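Local coordinates for EmrA (Aquifex aeolicus, PDB 4TKO), which is the periplasmic adaptor of a major facilitator superfamily multidrug efflux pump and probably takes part in moving foreign compounds across the membrane, at residues A8-V13 and V258-E263; L23-S28 and A49-T54. One frame throughout, in Å; residues are numbered along the deposited sequence.

In the fold
From the N terminus, the chain enters the beta-barrel with strand 7-24, whose first residues belong to interaction 1 and whose last residues run into interaction 2. Interaction 2 closes a short loop: only 20 residues separate 23-28 from 49-54, where strand 47-51 comes back beside the end of strand 7-24, joining the two sheets of the barrel-sandwich hybrid within its first half, beside the start of helix 54-68. The chain then runs out and back through the long helices, completes the second half of the hybrid and re-enters the barrel, where 258-263 meets 8-13. Interaction 1 thus closes a loop of 244 residues that contains the whole of interaction 2; the two centres lie about 42 Å apart.

Interaction 1: A8-V13 and V258-E263; sequences AITNAV and VEVLLE
Thr10 and Ala8 pack on the buried side chain of Leu262, and Val13 on those of Val258 and Val260. Thr10 lays its CB against Leu262 CD1 at 3.8 Å, and the methyl of Ala8 continues this patch along the same leucine, reaching CD2. Leu262 CG stands anti to the backbone N (chi1 -153°), which carries both methyls toward strand 8-10. At the other end Val13 CG2 meets Val258 CG1 at 4.1 Å, while Val13 CB lies against Val260 CG2; Val344 of strand 342-347 touches both Val13 and Val260. On the partly exposed side, the CB atoms of Ala12 and Leu261 meet at 3.9 Å, beside Arg321.

The polar edge is mostly backbone. Leu261 N donates to Ala12 O over 3.0 Å, in the carbonyl plane and nearly straight (163° at the hydrogen). The same oxygen receives a CA-H...O contact from Val260, and Val13 CA returns one to Glu259 O at 3.4 Å. Val13 and Val260 form an antiparallel non-hydrogen-bonded pair, and the pairing continues from Glu259 to Phe14. Ahead of Val13 in the chain, Thr10 OG1 accepts from Ala12 N at 2.9 Å in an ST turn, and Ala12 centres an inverse gamma turn. This break bends strand 7-24: residues 8-10 bond to strand 342-347 and cross 258-263 at 117°, an arrangement that belongs to the curled antiparallel beta-barrel of membrane fusion proteins.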
loop_
_atom_site.group_PDB
_atom_site.type_symbol
_atom_site.label_atom_id
_atom_site.label_comp_id
_atom_site.label_asym_id
_atom_site.label_seq_id
_atom_site.Cartn_x
_atom_site.Cartn_y
_atom_site.Cartn_z
ATOM N N ALA A 8 -27.462 32.035 -51.259
ATOM C CA ALA A 8 -28.512 31.072 -50.946
ATOM C C ALA A 8 -28.920 31.311 -49.511
ATOM O O ALA A 8 -28.084 31.278 -48.612
ATOM C CB ALA A 8 -28.039 29.655 -51.145
ATOM N N ILE A 9 -30.189 31.617 -49.308
ATOM C CA ILE A 9 -30.716 31.845 -47.982
ATOM C C ILE A 9 -31.691 30.714 -47.639
ATOM O O ILE A 9 -32.451 30.270 -48.490
ATOM C CB ILE A 9 -31.429 33.205 -47.891
ATOM C CG1 ILE A 9 -31.849 33.503 -46.457
ATOM C CG2 ILE A 9 -32.669 33.200 -48.758
ATOM C CD1 ILE A 9 -32.276 34.938 -46.246
ATOM N N THR A 10 -31.661 30.245 -46.399
ATOM C CA THR A 10 -32.611 29.240 -45.939
ATOM C C THR A 10 -32.883 29.369 -44.445
ATOM O O THR A 10 -32.061 29.896 -43.698
ATOM C CB THR A 10 -32.123 27.812 -46.225
ATOM O OG1 THR A 10 -32.907 26.893 -45.457
ATOM C CG2 THR A 10 -30.675 27.650 -45.830
ATOM N N ASN A 11 -34.046 28.893 -44.015
ATOM C CA ASN A 11 -34.406 28.927 -42.599
ATOM C C ASN A 11 -34.477 27.508 -42.005
ATOM O O ASN A 11 -34.860 27.305 -40.845
ATOM C CB ASN A 11 -35.723 29.679 -42.408
ATOM C CG ASN A 11 -36.873 29.062 -43.192
ATOM O OD1 ASN A 11 -36.659 28.294 -44.141
ATOM N ND2 ASN A 11 -38.106 29.404 -42.805
ATOM N N ALA A 12 -34.056 26.538 -42.806
ATOM C CA ALA A 12 -33.981 25.154 -42.366
ATOM C C ALA A 12 -32.595 24.881 -41.791
ATOM O O ALA A 12 -31.741 24.248 -42.449
ATOM C CB ALA A 12 -34.295 24.201 -43.535
ATOM N N VAL A 13 -32.357 25.375 -40.577
ATOM C CA VAL A 13 -31.030 25.253 -39.980
ATOM C C VAL A 13 -31.080 24.561 -38.613
ATOM O O VAL A 13 -31.877 24.912 -37.733
ATOM C CB VAL A 13 -30.320 26.652 -39.852
ATOM C CG1 VAL A 13 -31.145 27.770 -40.493
ATOM C CG2 VAL A 13 -30.015 26.987 -38.408
ATOM N N VAL A 258 -23.308 23.573 -38.020
ATOM C CA VAL A 258 -24.669 23.876 -38.410
ATOM C C VAL A 258 -25.015 23.007 -39.588
ATOM O O VAL A 258 -24.185 22.807 -40.493
ATOM C CB VAL A 258 -24.849 25.351 -38.758
ATOM C CG1 VAL A 258 -26.232 25.592 -39.332
ATOM C CG2 VAL A 258 -24.621 26.196 -37.520
ATOM N N GLU A 259 -26.215 22.438 -39.538
ATOM C CA GLU A 259 -26.700 21.621 -40.629
ATOM C C GLU A 259 -27.845 22.345 -41.293
ATOM O O GLU A 259 -28.823 22.756 -40.650
ATOM C CB GLU A 259 -27.137 20.242 -40.145
ATOM C CG GLU A 259 -27.552 19.291 -41.276
ATOM C CD GLU A 259 -28.547 18.209 -40.829
ATOM O OE1 GLU A 259 -28.446 17.063 -41.323
ATOM O OE2 GLU A 259 -29.438 18.501 -39.993
ATOM N N VAL A 260 -27.712 22.504 -42.594
ATOM C CA VAL A 260 -28.693 23.243 -43.362
ATOM C C VAL A 260 -29.320 22.317 -44.386
ATOM O O VAL A 260 -28.610 21.580 -45.075
ATOM C CB VAL A 260 -28.035 24.459 -44.035
ATOM C CG1 VAL A 260 -28.998 25.160 -44.936
ATOM C CG2 VAL A 260 -27.543 25.416 -42.961
ATOM N N LEU A 261 -30.650 22.314 -44.438
ATOM C CA LEU A 261 -31.374 21.549 -45.463
ATOM C C LEU A 261 -31.747 22.468 -46.610
ATOM O O LEU A 261 -32.696 23.251 -46.505
ATOM C CB LEU A 261 -32.631 20.891 -44.890
ATOM C CG LEU A 261 -32.248 19.818 -43.891
ATOM C CD1 LEU A 261 -33.443 18.994 -43.518
ATOM C CD2 LEU A 261 -31.128 18.955 -44.476
ATOM N N LEU A 262 -30.996 22.380 -47.699
ATOM C CA LEU A 262 -31.134 23.340 -48.790
ATOM C C LEU A 262 -31.945 22.792 -49.961
ATOM O O LEU A 262 -31.663 21.691 -50.453
ATOM C CB LEU A 262 -29.745 23.769 -49.273
ATOM C CG LEU A 262 -29.663 25.155 -49.908
ATOM C CD1 LEU A 262 -30.748 26.059 -49.343
ATOM C CD2 LEU A 262 -28.299 25.741 -49.637
ATOM N N GLU A 263 -32.945 23.557 -50.406
ATOM C CA GLU A 263 -33.698 23.199 -51.616
ATOM C C GLU A 263 -32.713 23.017 -52.770
ATOM O O GLU A 263 -31.754 23.782 -52.895
ATOM C CB GLU A 263 -34.743 24.264 -51.939
ATOM C CG GLU A 263 -35.380 24.879 -50.687
ATOM C CD GLU A 263 -36.645 25.684 -50.981
ATOM O OE1 GLU A 263 -36.975 25.867 -52.173
ATOM O OE2 GLU A 263 -37.313 26.131 -50.017
#

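Interaction 2: L23-S28 and A49-T54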
loop_
_atom_site.group_PDB
_atom_site.type_symbol
_atom_site.label_atom_id
_atom_site.label_comp_id
_atom_site.label_asym_id
_atom_site.label_seq_id
_atom_site.Cartn_x
_atom_site.Cartn_y
_atom_site.Cartn_z
ATOM N N LEU A 23 -21.632 10.602 -19.719
ATOM C CA LEU A 23 -21.003 10.537 -18.401
ATOM C C LEU A 23 -21.753 9.610 -17.474
ATOM O O LEU A 23 -22.973 9.536 -17.500
ATOM C CB LEU A 23 -20.916 11.913 -17.745
ATOM C CG LEU A 23 -20.343 12.980 -18.659
ATOM C CD1 LEU A 23 -20.281 14.296 -17.919
ATOM C CD2 LEU A 23 -18.989 12.532 -19.152
ATOM N N SER A 24 -21.010 8.935 -16.612
ATOM C CA SER A 24 -21.612 7.988 -15.708
ATOM C C SER A 24 -20.910 8.045 -14.347
ATOM O O SER A 24 -19.828 8.595 -14.234
ATOM C CB SER A 24 -21.540 6.592 -16.320
ATOM O OG SER A 24 -20.209 6.117 -16.246
ATOM N N PHE A 25 -21.548 7.499 -13.316
ATOM C CA PHE A 25 -20.886 7.274 -12.030
ATOM C C PHE A 25 -20.097 5.961 -12.116
ATOM O O PHE A 25 -20.510 5.033 -12.830
ATOM C CB PHE A 25 -21.908 7.205 -10.882
ATOM C CG PHE A 25 -22.682 8.488 -10.654
ATOM C CD1 PHE A 25 -23.811 8.772 -11.399
ATOM C CD2 PHE A 25 -22.294 9.394 -9.665
ATOM C CE1 PHE A 25 -24.528 9.951 -11.194
ATOM C CE2 PHE A 25 -23.002 10.561 -9.448
ATOM C CZ PHE A 25 -24.121 10.840 -10.212
ATOM N N ARG A 26 -18.971 5.878 -11.407
ATOM C CA ARG A 26 -18.172 4.651 -11.407
ATOM C C ARG A 26 -18.698 3.679 -10.360
ATOM O O ARG A 26 -18.277 2.531 -10.289
ATOM C CB ARG A 26 -16.693 4.957 -11.181
ATOM C CG ARG A 26 -16.124 6.011 -12.151
ATOM C CD ARG A 26 -14.645 6.250 -11.931
ATOM N NE ARG A 26 -13.910 4.991 -11.840
ATOM C CZ ARG A 26 -13.006 4.713 -10.899
ATOM N NH1 ARG A 26 -12.711 5.614 -9.971
ATOM N NH2 ARG A 26 -12.388 3.538 -10.888
ATOM N N VAL A 27 -19.653 4.137 -9.569
ATOM C CA VAL A 27 -20.361 3.276 -8.633
ATOM C C VAL A 27 -21.871 3.464 -8.802
ATOM O O VAL A 27 -22.331 4.452 -9.393
ATOM C CB VAL A 27 -19.971 3.572 -7.152
ATOM C CG1 VAL A 27 -18.511 3.290 -6.915
ATOM C CG2 VAL A 27 -20.287 5.003 -6.792
ATOM N N SER A 28 -22.643 2.528 -8.265
ATOM C CA SER A 28 -24.085 2.667 -8.280
ATOM C C SER A 28 -24.563 3.376 -7.016
ATOM O O SER A 28 -23.827 3.493 -6.044
ATOM C CB SER A 28 -24.759 1.299 -8.414
ATOM O OG SER A 28 -24.533 0.516 -7.260
ATOM N N ALA A 49 -23.551 16.166 -10.521
ATOM C CA ALA A 49 -24.563 15.473 -9.736
ATOM C C ALA A 49 -23.924 14.663 -8.631
ATOM O O ALA A 49 -22.711 14.501 -8.607
ATOM C CB ALA A 49 -25.374 14.593 -10.613
ATOM N N LYS A 50 -24.731 14.133 -7.718
ATOM C CA LYS A 50 -24.161 13.481 -6.552
ATOM C C LYS A 50 -25.041 12.342 -6.067
ATOM O O LYS A 50 -26.267 12.440 -6.107
ATOM C CB LYS A 50 -23.944 14.521 -5.446
ATOM C CG LYS A 50 -23.581 13.969 -4.094
ATOM C CD LYS A 50 -24.295 14.760 -2.998
ATOM C CE LYS A 50 -23.385 14.989 -1.797
ATOM N NZ LYS A 50 -22.321 15.992 -2.105
ATOM N N LEU A 51 -24.410 11.254 -5.632
ATOM C CA LEU A 51 -25.134 10.116 -5.073
ATOM C C LEU A 51 -25.117 10.142 -3.543
ATOM O O LEU A 51 -24.261 10.765 -2.924
ATOM C CB LEU A 51 -24.543 8.808 -5.574
ATOM C CG LEU A 51 -24.504 8.553 -7.097
ATOM C CD1 LEU A 51 -23.883 7.198 -7.421
ATOM C CD2 LEU A 51 -25.890 8.650 -7.720
ATOM N N ASP A 52 -26.087 9.479 -2.934
ATOM C CA ASP A 52 -26.099 9.284 -1.488
ATOM C C ASP A 52 -24.974 8.324 -1.068
ATOM O O ASP A 52 -24.976 7.160 -1.462
ATOM C CB ASP A 52 -27.461 8.739 -1.059
ATOM C CG ASP A 52 -27.542 8.438 0.432
ATOM O OD1 ASP A 52 -26.776 9.052 1.206
ATOM O OD2 ASP A 52 -28.395 7.600 0.826
ATOM N N PRO A 53 -24.018 8.799 -0.259
ATOM C CA PRO A 53 -22.825 7.988 0.015
ATOM C C PRO A 53 -22.866 7.144 1.286
ATOM O O PRO A 53 -21.895 6.448 1.549
ATOM C CB PRO A 53 -21.740 9.047 0.159
ATOM C CG PRO A 53 -22.466 10.176 0.835
ATOM C CD PRO A 53 -23.913 10.125 0.367
ATOM N N THR A 54 -23.938 7.218 2.065
ATOM C CA THR A 54 -23.913 6.646 3.399
ATOM C C THR A 54 -23.438 5.188 3.375
ATOM O O THR A 54 -22.571 4.798 4.156
ATOM C CB THR A 54 -25.296 6.757 4.093
ATOM O OG1 THR A 54 -26.328 6.301 3.219
ATOM C CG2 THR A 54 -25.574 8.194 4.454
#
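Leu51 covers one face of the Phe25 ring inside the barrel-sandwich hybrid, the lipoyl-like domain of membrane fusion proteins from which the helical hairpin projects. The leucine is the bump and the ring the floor: Leu51 CG sits over the face in a CH-pi contact, 3.7 Å from the centroid and 23° off the ring normal, shifted toward the CD2-CE2 side. Its two methyls spread across this same face: Leu51 CD1 rests near Phe25 CG and CD2, Leu51 CD2 near Phe25 CZ and CE2. Leu51 CG lies anti to its own carbonyl carbon (chi1 -59°), and this turn brings the fork down onto the phenyl group.

Leu51 CD1 also fills the notch made by the backbone of Val27 and Ser28, approaching Val27 O to 3.7 Å, with Val27 CG2 at its flank. Because Phe25 follows strand 7-24 and Leu51 lies on strand 47-51, the pair spans the two sheets of the hybrid; Val241 touches both side chains. Just beyond, Asp52 OD1 accepts a weak capping bond from Thr54 N at the start of helix 54-68. At the far end of the ring, the methyl of Ala49 meets the edge near the ring plane, its CB 4.0 Å from Phe25 CZ.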